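Local coordinates for protein phospholipase C-beta (PLC-beta) (Sepia officinalis, PDB 3QR0) that belongs to the phosphoinositide-specific phospholipase C family, a multidomain protein that binds a calcium ion and combines PH, EF-hand, TIM-barrel and C2 modules, at residues Tyr520-His525 with Arg537-Ser542; Gly650-Lys655 with Ile767-Tyr772; Val671-Tyr676 with Lys704-Lys709. All blocks are in the same frame, centred on the assembly; numbering follows the deposited sequence. Where two conformers were deposited one is given.

Interaction 1: residues Tyr520-His525 with Arg537-Ser542; sequences YIQPVH and RHYEMS
Gln522 and Tyr539 lie side by side and point the same way, the amide of Gln522 bringing OE1 to the edge of the Tyr539 ring, 3.8 Å from CD1, with the amide and ring planes 22° apart. One face of that ring carries Arg537 CB, set toward the rim. Glu540 OE2 lies in the guanidinium plane of Arg537, 3.0 Å from NH1, while NH1 stands above the carboxylate plane. Glu540 OE1 forms a salt bridge with Lys535, so two cations hold a buried acid. The aliphatic branches of Val524 cross Glu540 at about a right angle, CG1 lying 3.7 Å from Glu540 CD, so a methyl lies against the carboxylate carbon.

Main-chain bonds alternate between the strands: Gln522 N to Tyr539 O, Met541 N to Gln522 O, and Val524 N to Met541 O at 2.8 Å. Pro523, without an N-H, fits between the donors. On its face Met541 bends at chi2 (83°) and chi3 (68°), which turns its thioether onto Pro523, SD 4.0 Å from Pro523 CB. Ser542 OG adds a bond to Val524 O at 2.9 Å.

The two strands are parallel neighbours in the TIM-barrel part of the protein, joined by helix 529-535 as a beta-alpha-beta unit. Ile521 and Met541 pack on Lys469 of strand 466-469, while Ser542 pairs through its backbone with Arg570 of strand 569-572.

Interaction 2: residues Gly650-Lys655 with Ile767-Tyr772; sequences GTIEIK and IVAKDY
Ile652 and Ile654 reach across to Ala769 and Ile767 on the buried, apolar face of this antiparallel pair. Ile652 CD1 rests 3.7 Å from Ala769 CB, the small alanine accepting the longer neighbour, while Ile654 CD1 meets both CG1 and CG2 of Ile767 at 3.9 Å, two branched chains lying alongside each other. In both isoleucines of strand 650-655 CG1 stands beside the backbone N (chi1 -64° and -53°), from where CD1 extends toward the partner strand. Met675 and Val673 of strand 669-676 pack on this face from beyond, so it belongs to the interior of the C2 sandwich.

The other face is mixed and partly exposed, close at its stems and loose at its charged ends. Glu653 and Val768 run side by side, Glu653 CB lying 3.7 Å from Val768 CB, and the extended acid carries its carboxylate past the valine. Glu653 OE2 and Lys770 NZ stay 5.0 Å apart, too far for contact, although their opposite charges probably attract weakly. Where Gly650 meets Tyr772, Thr651 OG1 comes to the edge of the Tyr772 ring, 3.6 Å from CD1; its hydrogen bond goes to Lys709 O on the adjoining strand.

Two reciprocal backbone pairs hold the strands together. Thr651 N reaches Lys770 O at 2.9 Å, and Glu653 N reaches Val768 O at 2.9 Å, each answered by a return bond. The chemistry therefore divides by depth: backbone bonds set the register, isoleucines and an alanine pack the inner face, and a mixture of Glu653, Lys770, Val768 and Thr651 suits a face that is only partly exposed.

Interaction 3: residues Val671-Tyr676 with Lys704-Lys709; sequences VEVEMY and KVFVFK
Glu674 OE1 is gripped by Tyr676 OH at 2.6 Å and by Arg684 in a salt bridge, on the side of strand 671-676 turned away from Phe706 and Phe708. The hydroxyl arrives on the anti side of the carboxylate, 23° out of its plane, and Tyr676 OH is also held by Arg720. Glu674 OE2 is met by Lys685 N and by a bound glycerol, probably from the crystallisation liquor, and the surrounding donors would probably stabilise the negative charge of this buried acid.

The side facing Phe706 and Phe708 carries apolar Val673 and Met675. These point toward strand 706-709, whose two phenylalanines point back, and the strand axes run 9.2 Å apart at only 10°. The sheets meet here chiefly through side chains, with no hydrogen bond between these strands. With its CG anti to the backbone N (chi1 -178°), Met675 extends toward the other sheet and then bends at chi3, laying CE over one face of Phe708. CE stands 3.7 Å from the ring centroid in a CH-pi contact, displaced toward the rim and nearest CG. SD lies obliquely at 4.8 Å from the same Phe708 centroid, a Met-aromatic contact.

Val673 divides its branches between the two rings: CG1 meets the edge of Phe708, 3.8 Å from CZ, and CG2 the edge of Phe706, 3.6 Å from CD1. Phe687 adds its own ring to both phenylalanines, edge-to-face with Phe708.

This is sheet-on-sheet packing of the C2 beta sandwich. Flexible methionine can fold over a ring face, compact valine fits between two ring edges, and the two phenylalanine rings reach across the gap between the strands. The chemistry implies cohesion by dispersion and burial within the core, while the polar grip of Glu674 is kept to the far side.

Overall arrangement
Following the chain from the N terminus, interaction 1 comes first and closes a short loop around helix 529-535 in the TIM-barrel part. It is closed before interaction 2 opens, and its centre lies about 41 Å from the centre of interaction 2 and about 40 Å from that of interaction 3. Interaction 2 closes a long loop, pairing strand 650-660 with strand 761-771. Nested inside that loop, interaction 3 brings strand 669-676 against strand 706-711, linking the two sheets. The nested contacts touch because strands 650-660 and 706-711 are sheet neighbours, with a probable hydrogen bond from Phe708 N to Ile652 O.

Interaction 1: residues Tyr520-His525 with Arg537-Ser542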
loop_
_atom_site.group_PDB
_atom_site.type_symbol
_atom_site.label_atom_id
_atom_site.label_comp_id
_atom_site.label_asym_id
_atom_site.label_seq_id
_atom_site.Cartn_x
_atom_site.Cartn_y
_atom_site.Cartn_z
ATOM N N TYR A 520 -26.112 -0.963 11.116
ATOM C CA TYR A 520 -25.585 0.377 10.838
ATOM C C TYR A 520 -25.331 0.644 9.361
ATOM O O TYR A 520 -25.220 1.803 8.955
ATOM C CB TYR A 520 -24.301 0.628 11.637
ATOM C CG TYR A 520 -24.565 0.657 13.119
ATOM C CD1 TYR A 520 -25.296 1.694 13.687
ATOM C CD2 TYR A 520 -24.111 -0.365 13.948
ATOM C CE1 TYR A 520 -25.561 1.722 15.040
ATOM C CE2 TYR A 520 -24.365 -0.348 15.301
ATOM C CZ TYR A 520 -25.094 0.696 15.846
ATOM O OH TYR A 520 -25.350 0.717 17.194
ATOM N N ILE A 521 -25.230 -0.414 8.561
ATOM C CA ILE A 521 -24.927 -0.264 7.145
ATOM C C ILE A 521 -26.088 -0.804 6.339
ATOM O O ILE A 521 -25.975 -1.841 5.684
ATOM C CB ILE A 521 -23.613 -0.984 6.738
ATOM C CG1 ILE A 521 -22.519 -0.796 7.794
ATOM C CG2 ILE A 521 -23.141 -0.468 5.382
ATOM C CD1 ILE A 521 -22.086 0.639 8.011
ATOM N N GLN A 522 -27.212 -0.099 6.395
ATOM C CA GLN A 522 -28.422 -0.543 5.727
ATOM C C GLN A 522 -28.528 0.079 4.341
ATOM O O GLN A 522 -28.728 1.281 4.223
ATOM C CB GLN A 522 -29.662 -0.190 6.552
ATOM C CG GLN A 522 -30.929 -0.778 5.983
ATOM C CD GLN A 522 -32.173 -0.324 6.710
ATOM O OE1 GLN A 522 -32.115 0.120 7.862
ATOM N NE2 GLN A 522 -33.317 -0.438 6.037
ATOM N N PRO A 523 -28.410 -0.742 3.283
ATOM C CA PRO A 523 -28.520 -0.206 1.932
ATOM C C PRO A 523 -29.968 0.071 1.562
ATOM O O PRO A 523 -30.813 -0.811 1.693
ATOM C CB PRO A 523 -27.943 -1.325 1.060
ATOM C CG PRO A 523 -28.194 -2.574 1.828
ATOM C CD PRO A 523 -28.307 -2.210 3.286
ATOM N N VAL A 524 -30.242 1.291 1.112
ATOM C CA VAL A 524 -31.582 1.686 0.698
ATOM C C VAL A 524 -31.532 2.340 -0.674
ATOM O O VAL A 524 -30.492 2.855 -1.094
ATOM C CB VAL A 524 -32.235 2.671 1.702
ATOM C CG1 VAL A 524 -32.358 2.032 3.084
ATOM C CG2 VAL A 524 -31.449 3.983 1.774
ATOM N N HIS A 525 -32.668 2.299 -1.361
ATOM C CA HIS A 525 -32.877 2.987 -2.632
ATOM C C HIS A 525 -32.660 4.495 -2.448
ATOM O O HIS A 525 -33.291 5.106 -1.595
ATOM C CB HIS A 525 -34.314 2.686 -3.099
ATOM C CG HIS A 525 -34.710 3.353 -4.379
ATOM N ND1 HIS A 525 -34.323 2.883 -5.616
ATOM C CD2 HIS A 525 -35.503 4.425 -4.615
ATOM C CE1 HIS A 525 -34.834 3.658 -6.558
ATOM N NE2 HIS A 525 -35.556 4.599 -5.977
ATOM N N ARG A 537 -31.768 9.545 8.948
ATOM C CA ARG A 537 -31.349 8.204 9.368
ATOM C C ARG A 537 -29.897 7.969 8.969
ATOM O O ARG A 537 -29.597 7.699 7.802
ATOM C CB ARG A 537 -32.247 7.137 8.740
ATOM C CG ARG A 537 -33.694 7.206 9.178
ATOM C CD ARG A 537 -34.566 6.242 8.384
ATOM N NE ARG A 537 -35.976 6.612 8.442
ATOM C CZ ARG A 537 -36.939 6.068 7.697
ATOM N NH1 ARG A 537 -36.663 5.107 6.817
ATOM N NH2 ARG A 537 -38.191 6.488 7.828
ATOM N N HIS A 538 -28.998 8.052 9.946
ATOM C CA HIS A 538 -27.557 7.987 9.692
ATOM C C HIS A 538 -27.087 6.572 9.326
ATOM O O HIS A 538 -25.977 6.394 8.824
ATOM C CB HIS A 538 -26.777 8.465 10.920
ATOM C CG HIS A 538 -26.970 9.915 11.253
ATOM N ND1 HIS A 538 -25.919 10.746 11.577
ATOM C CD2 HIS A 538 -28.086 10.677 11.332
ATOM C CE1 HIS A 538 -26.379 11.955 11.847
ATOM N NE2 HIS A 538 -27.692 11.940 11.705
ATOM N N TYR A 539 -27.934 5.582 9.593
ATOM C CA TYR A 539 -27.629 4.167 9.351
ATOM C C TYR A 539 -28.180 3.692 8.002
ATOM O O TYR A 539 -27.998 2.530 7.624
ATOM C CB TYR A 539 -28.204 3.310 10.481
ATOM C CG TYR A 539 -29.669 3.567 10.721
ATOM C CD1 TYR A 539 -30.634 2.922 9.963
ATOM C CD2 TYR A 539 -30.090 4.475 11.689
ATOM C CE1 TYR A 539 -31.974 3.157 10.160
ATOM C CE2 TYR A 539 -31.437 4.723 11.891
ATOM C CZ TYR A 539 -32.372 4.051 11.119
ATOM O OH TYR A 539 -33.714 4.270 11.294
ATOM N N GLU A 540 -28.867 4.573 7.282
ATOM C CA GLU A 540 -29.230 4.280 5.906
ATOM C C GLU A 540 -28.105 4.755 5.004
ATOM O O GLU A 540 -27.524 5.819 5.221
ATOM C CB GLU A 540 -30.563 4.916 5.525
ATOM C CG GLU A 540 -31.753 4.232 6.189
ATOM C CD GLU A 540 -33.088 4.644 5.605
ATOM O OE1 GLU A 540 -33.151 5.644 4.856
ATOM O OE2 GLU A 540 -34.089 3.967 5.912
ATOM N N MET A 541 -27.764 3.934 4.020
ATOM C CA MET A 541 -26.694 4.265 3.085
ATOM C C MET A 541 -27.108 3.831 1.698
ATOM O O MET A 541 -28.103 3.120 1.525
ATOM C CB MET A 541 -25.375 3.599 3.504
ATOM C CG MET A 541 -25.377 2.069 3.541
ATOM S SD MET A 541 -25.079 1.284 1.934
ATOM C CE MET A 541 -23.368 1.719 1.639
ATOM N N SER A 542 -26.361 4.285 0.707
ATOM C CA SER A 542 -26.621 3.887 -0.655
ATOM C C SER A 542 -25.338 3.426 -1.315
ATOM O O SER A 542 -24.257 3.971 -1.070
ATOM C CB SER A 542 -27.290 5.018 -1.434
ATOM O OG SER A 542 -28.678 5.084 -1.104
#

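Interaction 2: residues Gly650-Lys655 with Ile767-Tyr772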
loop_
_atom_site.group_PDB
_atom_site.type_symbol
_atom_site.label_atom_id
_atom_site.label_comp_id
_atom_site.label_asym_id
_atom_site.label_seq_id
_atom_site.Cartn_x
_atom_site.Cartn_y
_atom_site.Cartn_z
ATOM N N GLY A 650 -1.729 25.511 -1.864
ATOM C CA GLY A 650 -0.317 25.149 -1.849
ATOM C C GLY A 650 0.352 25.282 -3.201
ATOM O O GLY A 650 -0.310 25.455 -4.227
ATOM N N THR A 651 1.680 25.240 -3.179
ATOM C CA THR A 651 2.494 25.111 -4.377
ATOM C C THR A 651 3.420 23.934 -4.135
ATOM O O THR A 651 3.941 23.769 -3.024
ATOM C CB THR A 651 3.323 26.385 -4.660
ATOM O OG1 THR A 651 2.451 27.518 -4.724
ATOM C CG2 THR A 651 4.070 26.271 -5.988
ATOM N N ILE A 652 3.587 23.106 -5.164
ATOM C CA ILE A 652 4.476 21.961 -5.118
ATOM C C ILE A 652 5.402 22.032 -6.324
ATOM O O ILE A 652 4.948 22.253 -7.448
ATOM C CB ILE A 652 3.702 20.620 -5.180
ATOM C CG1 ILE A 652 2.793 20.444 -3.959
ATOM C CG2 ILE A 652 4.679 19.456 -5.310
ATOM C CD1 ILE A 652 3.521 20.107 -2.663
ATOM N N GLU A 653 6.700 21.862 -6.086
ATOM C CA GLU A 653 7.677 21.774 -7.166
ATOM C C GLU A 653 8.488 20.507 -6.972
ATOM O O GLU A 653 8.923 20.203 -5.857
ATOM C CB GLU A 653 8.584 23.009 -7.200
ATOM C CG GLU A 653 7.812 24.327 -7.150
ATOM C CD GLU A 653 8.680 25.564 -7.333
ATOM O OE1 GLU A 653 9.921 25.432 -7.436
ATOM O OE2 GLU A 653 8.110 26.679 -7.370
ATOM N N ILE A 654 8.655 19.745 -8.046
ATOM C CA ILE A 654 9.378 18.484 -7.974
ATOM C C ILE A 654 10.455 18.494 -9.047
ATOM O O ILE A 654 10.150 18.528 -10.240
ATOM C CB ILE A 654 8.449 17.266 -8.197
ATOM C CG1 ILE A 654 7.241 17.302 -7.256
ATOM C CG2 ILE A 654 9.231 15.961 -8.030
ATOM C CD1 ILE A 654 7.569 17.103 -5.798
ATOM N N LYS A 655 11.712 18.500 -8.613
ATOM C CA LYS A 655 12.846 18.376 -9.516
ATOM C C LYS A 655 13.384 16.953 -9.430
ATOM O O LYS A 655 13.849 16.532 -8.372
ATOM C CB LYS A 655 13.936 19.379 -9.135
ATOM C CG LYS A 655 15.129 19.388 -10.075
ATOM C CD LYS A 655 16.238 20.291 -9.561
ATOM C CE LYS A 655 17.460 20.236 -10.469
ATOM N NZ LYS A 655 17.127 20.568 -11.888
ATOM N N ILE A 767 12.240 18.714 -3.511
ATOM C CA ILE A 767 10.817 18.984 -3.360
ATOM C C ILE A 767 10.622 20.343 -2.704
ATOM O O ILE A 767 11.171 20.607 -1.635
ATOM C CB ILE A 767 10.143 17.911 -2.490
ATOM C CG1 ILE A 767 10.319 16.531 -3.120
ATOM C CG2 ILE A 767 8.652 18.246 -2.277
ATOM C CD1 ILE A 767 9.800 15.394 -2.263
ATOM N N VAL A 768 9.870 21.216 -3.363
ATOM C CA VAL A 768 9.386 22.432 -2.724
ATOM C C VAL A 768 7.928 22.196 -2.364
ATOM O O VAL A 768 7.146 21.738 -3.199
ATOM C CB VAL A 768 9.502 23.646 -3.645
ATOM C CG1 VAL A 768 8.722 24.823 -3.079
ATOM C CG2 VAL A 768 10.969 24.018 -3.850
ATOM N N ALA A 769 7.579 22.479 -1.111
ATOM C CA ALA A 769 6.194 22.430 -0.650
ATOM C C ALA A 769 5.975 23.586 0.302
ATOM O O ALA A 769 6.622 23.678 1.343
ATOM C CB ALA A 769 5.886 21.108 0.038
ATOM N N LYS A 770 5.065 24.474 -0.067
ATOM C CA LYS A 770 4.818 25.680 0.698
ATOM C C LYS A 770 3.436 26.212 0.386
ATOM O O LYS A 770 2.774 25.753 -0.551
ATOM C CB LYS A 770 5.865 26.746 0.367
ATOM C CG LYS A 770 5.934 27.112 -1.107
ATOM C CD LYS A 770 6.971 28.195 -1.357
ATOM C CE LYS A 770 7.098 28.508 -2.835
ATOM N NZ LYS A 770 8.324 29.309 -3.108
ATOM N N ASP A 771 3.017 27.193 1.174
ATOM C CA ASP A 771 1.740 27.838 0.969
ATOM C C ASP A 771 1.787 28.648 -0.322
ATOM O O ASP A 771 2.820 29.239 -0.661
ATOM C CB ASP A 771 1.380 28.725 2.165
ATOM C CG ASP A 771 1.200 27.930 3.445
ATOM O OD1 ASP A 771 1.142 26.682 3.376
ATOM O OD2 ASP A 771 1.116 28.549 4.527
ATOM N N TYR A 772 0.665 28.643 -1.042
ATOM C CA TYR A 772 0.540 29.343 -2.312
ATOM C C TYR A 772 0.590 30.856 -2.098
ATOM O O TYR A 772 -0.286 31.423 -1.441
ATOM C CB TYR A 772 -0.771 28.951 -2.998
ATOM C CG TYR A 772 -1.094 29.758 -4.232
ATOM C CD1 TYR A 772 -0.308 29.659 -5.378
ATOM C CD2 TYR A 772 -2.192 30.620 -4.258
ATOM C CE1 TYR A 772 -0.600 30.404 -6.514
ATOM C CE2 TYR A 772 -2.492 31.364 -5.387
ATOM C CZ TYR A 772 -1.694 31.250 -6.510
ATOM O OH TYR A 772 -1.993 31.986 -7.628
#

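Interaction 3: residues Val671-Tyr676 with Lys704-Lys709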
loop_
_atom_site.group_PDB
_atom_site.type_symbol
_atom_site.label_atom_id
_atom_site.label_comp_id
_atom_site.label_asym_id
_atom_site.label_seq_id
_atom_site.Cartn_x
_atom_site.Cartn_y
_atom_site.Cartn_z
ATOM N N VAL A 671 11.368 9.389 -15.972
ATOM C CA VAL A 671 10.563 9.595 -14.780
ATOM C C VAL A 671 9.441 10.572 -15.087
ATOM O O VAL A 671 9.639 11.562 -15.803
ATOM C CB VAL A 671 11.414 10.125 -13.616
ATOM C CG1 VAL A 671 10.563 10.267 -12.337
ATOM C CG2 VAL A 671 12.613 9.203 -13.381
ATOM N N GLU A 672 8.257 10.260 -14.572
ATOM C CA GLU A 672 7.087 11.114 -14.696
ATOM C C GLU A 672 6.580 11.517 -13.309
ATOM O O GLU A 672 6.770 10.793 -12.334
ATOM C CB GLU A 672 5.981 10.370 -15.434
ATOM C CG GLU A 672 6.235 10.151 -16.902
ATOM C CD GLU A 672 5.167 9.279 -17.526
ATOM O OE1 GLU A 672 5.223 8.049 -17.320
ATOM O OE2 GLU A 672 4.268 9.823 -18.206
ATOM N N VAL A 673 5.935 12.674 -13.231
ATOM C CA VAL A 673 5.360 13.152 -11.982
ATOM C C VAL A 673 3.931 13.612 -12.235
ATOM O O VAL A 673 3.685 14.447 -13.109
ATOM C CB VAL A 673 6.184 14.305 -11.371
ATOM C CG1 VAL A 673 5.569 14.753 -10.047
ATOM C CG2 VAL A 673 7.633 13.868 -11.158
ATOM N N GLU A 674 2.997 13.038 -11.489
ATOM C CA GLU A 674 1.576 13.345 -11.639
ATOM C C GLU A 674 0.985 13.791 -10.308
ATOM O O GLU A 674 1.566 13.545 -9.241
ATOM C CB GLU A 674 0.824 12.123 -12.190
ATOM C CG GLU A 674 1.180 11.829 -13.646
ATOM C CD GLU A 674 0.236 10.862 -14.350
ATOM O OE1 GLU A 674 -0.627 10.236 -13.694
ATOM O OE2 GLU A 674 0.361 10.746 -15.591
ATOM N N MET A 675 -0.160 14.465 -10.380
ATOM C CA MET A 675 -0.911 14.848 -9.191
ATOM C C MET A 675 -2.375 14.458 -9.358
ATOM O O MET A 675 -2.948 14.628 -10.442
ATOM C CB MET A 675 -0.777 16.353 -8.923
ATOM C CG MET A 675 -1.496 16.839 -7.670
ATOM S SD MET A 675 -1.042 18.506 -7.133
ATOM C CE MET A 675 0.739 18.350 -6.959
ATOM N N TYR A 676 -2.963 13.922 -8.288
ATOM C CA TYR A 676 -4.384 13.563 -8.254
ATOM C C TYR A 676 -5.007 14.167 -7.009
ATOM O O TYR A 676 -4.467 14.034 -5.907
ATOM C CB TYR A 676 -4.588 12.038 -8.238
ATOM C CG TYR A 676 -3.573 11.285 -9.052
ATOM C CD1 TYR A 676 -3.635 11.273 -10.440
ATOM C CD2 TYR A 676 -2.533 10.602 -8.438
ATOM C CE1 TYR A 676 -2.683 10.595 -11.200
ATOM C CE2 TYR A 676 -1.580 9.924 -9.187
ATOM C CZ TYR A 676 -1.663 9.920 -10.567
ATOM O OH TYR A 676 -0.716 9.245 -11.311
ATOM N N LYS A 704 14.906 19.892 -15.439
ATOM C CA LYS A 704 14.314 21.151 -15.016
ATOM C C LYS A 704 13.099 20.852 -14.135
ATOM O O LYS A 704 12.364 19.892 -14.381
ATOM C CB LYS A 704 13.908 21.985 -16.237
ATOM C CG LYS A 704 13.183 23.296 -15.919
ATOM C CD LYS A 704 14.066 24.262 -15.133
ATOM C CE LYS A 704 13.303 25.505 -14.685
ATOM N NZ LYS A 704 14.023 26.230 -13.588
ATOM N N VAL A 705 12.899 21.672 -13.107
ATOM C CA VAL A 705 11.845 21.434 -12.125
ATOM C C VAL A 705 10.442 21.379 -12.746
ATOM O O VAL A 705 10.132 22.122 -13.683
ATOM C CB VAL A 705 11.876 22.507 -11.004
ATOM C CG1 VAL A 705 11.610 23.901 -11.571
ATOM C CG2 VAL A 705 10.885 22.164 -9.913
ATOM N N PHE A 706 9.620 20.468 -12.227
ATOM C CA PHE A 706 8.209 20.384 -12.574
ATOM C C PHE A 706 7.420 21.187 -11.537
ATOM O O PHE A 706 7.493 20.899 -10.347
ATOM C CB PHE A 706 7.716 18.931 -12.547
ATOM C CG PHE A 706 8.448 17.993 -13.480
ATOM C CD1 PHE A 706 8.755 16.697 -13.069
ATOM C CD2 PHE A 706 8.796 18.377 -14.768
ATOM C CE1 PHE A 706 9.407 15.811 -13.927
ATOM C CE2 PHE A 706 9.449 17.497 -15.626
ATOM C CZ PHE A 706 9.756 16.216 -15.203
ATOM N N VAL A 707 6.657 22.177 -11.990
ATOM C CA VAL A 707 5.956 23.092 -11.090
ATOM C C VAL A 707 4.452 22.854 -11.091
ATOM O O VAL A 707 3.817 22.899 -12.140
ATOM C CB VAL A 707 6.216 24.560 -11.495
ATOM C CG1 VAL A 707 5.480 25.517 -10.559
ATOM C CG2 VAL A 707 7.718 24.859 -11.502
ATOM N N PHE A 708 3.889 22.602 -9.913
ATOM C CA PHE A 708 2.442 22.591 -9.724
ATOM C C PHE A 708 2.088 23.893 -9.013
ATOM O O PHE A 708 2.038 23.950 -7.786
ATOM C CB PHE A 708 2.004 21.381 -8.893
ATOM C CG PHE A 708 2.388 20.061 -9.495
ATOM C CD1 PHE A 708 3.640 19.516 -9.255
ATOM C CD2 PHE A 708 1.499 19.359 -10.295
ATOM C CE1 PHE A 708 4.001 18.291 -9.807
ATOM C CE2 PHE A 708 1.851 18.134 -10.850
ATOM C CZ PHE A 708 3.104 17.602 -10.609
ATOM N N LYS A 709 1.853 24.936 -9.805
ATOM C CA LYS A 709 1.831 26.313 -9.313
ATOM C C LYS A 709 0.821 26.541 -8.192
ATOM O O LYS A 709 1.176 27.057 -7.131
ATOM C CB LYS A 709 1.557 27.275 -10.481
ATOM C CG LYS A 709 1.642 28.755 -10.139
ATOM C CD LYS A 709 3.007 29.145 -9.590
ATOM C CE LYS A 709 3.194 30.652 -9.602
ATOM N NZ LYS A 709 4.469 31.047 -8.944
#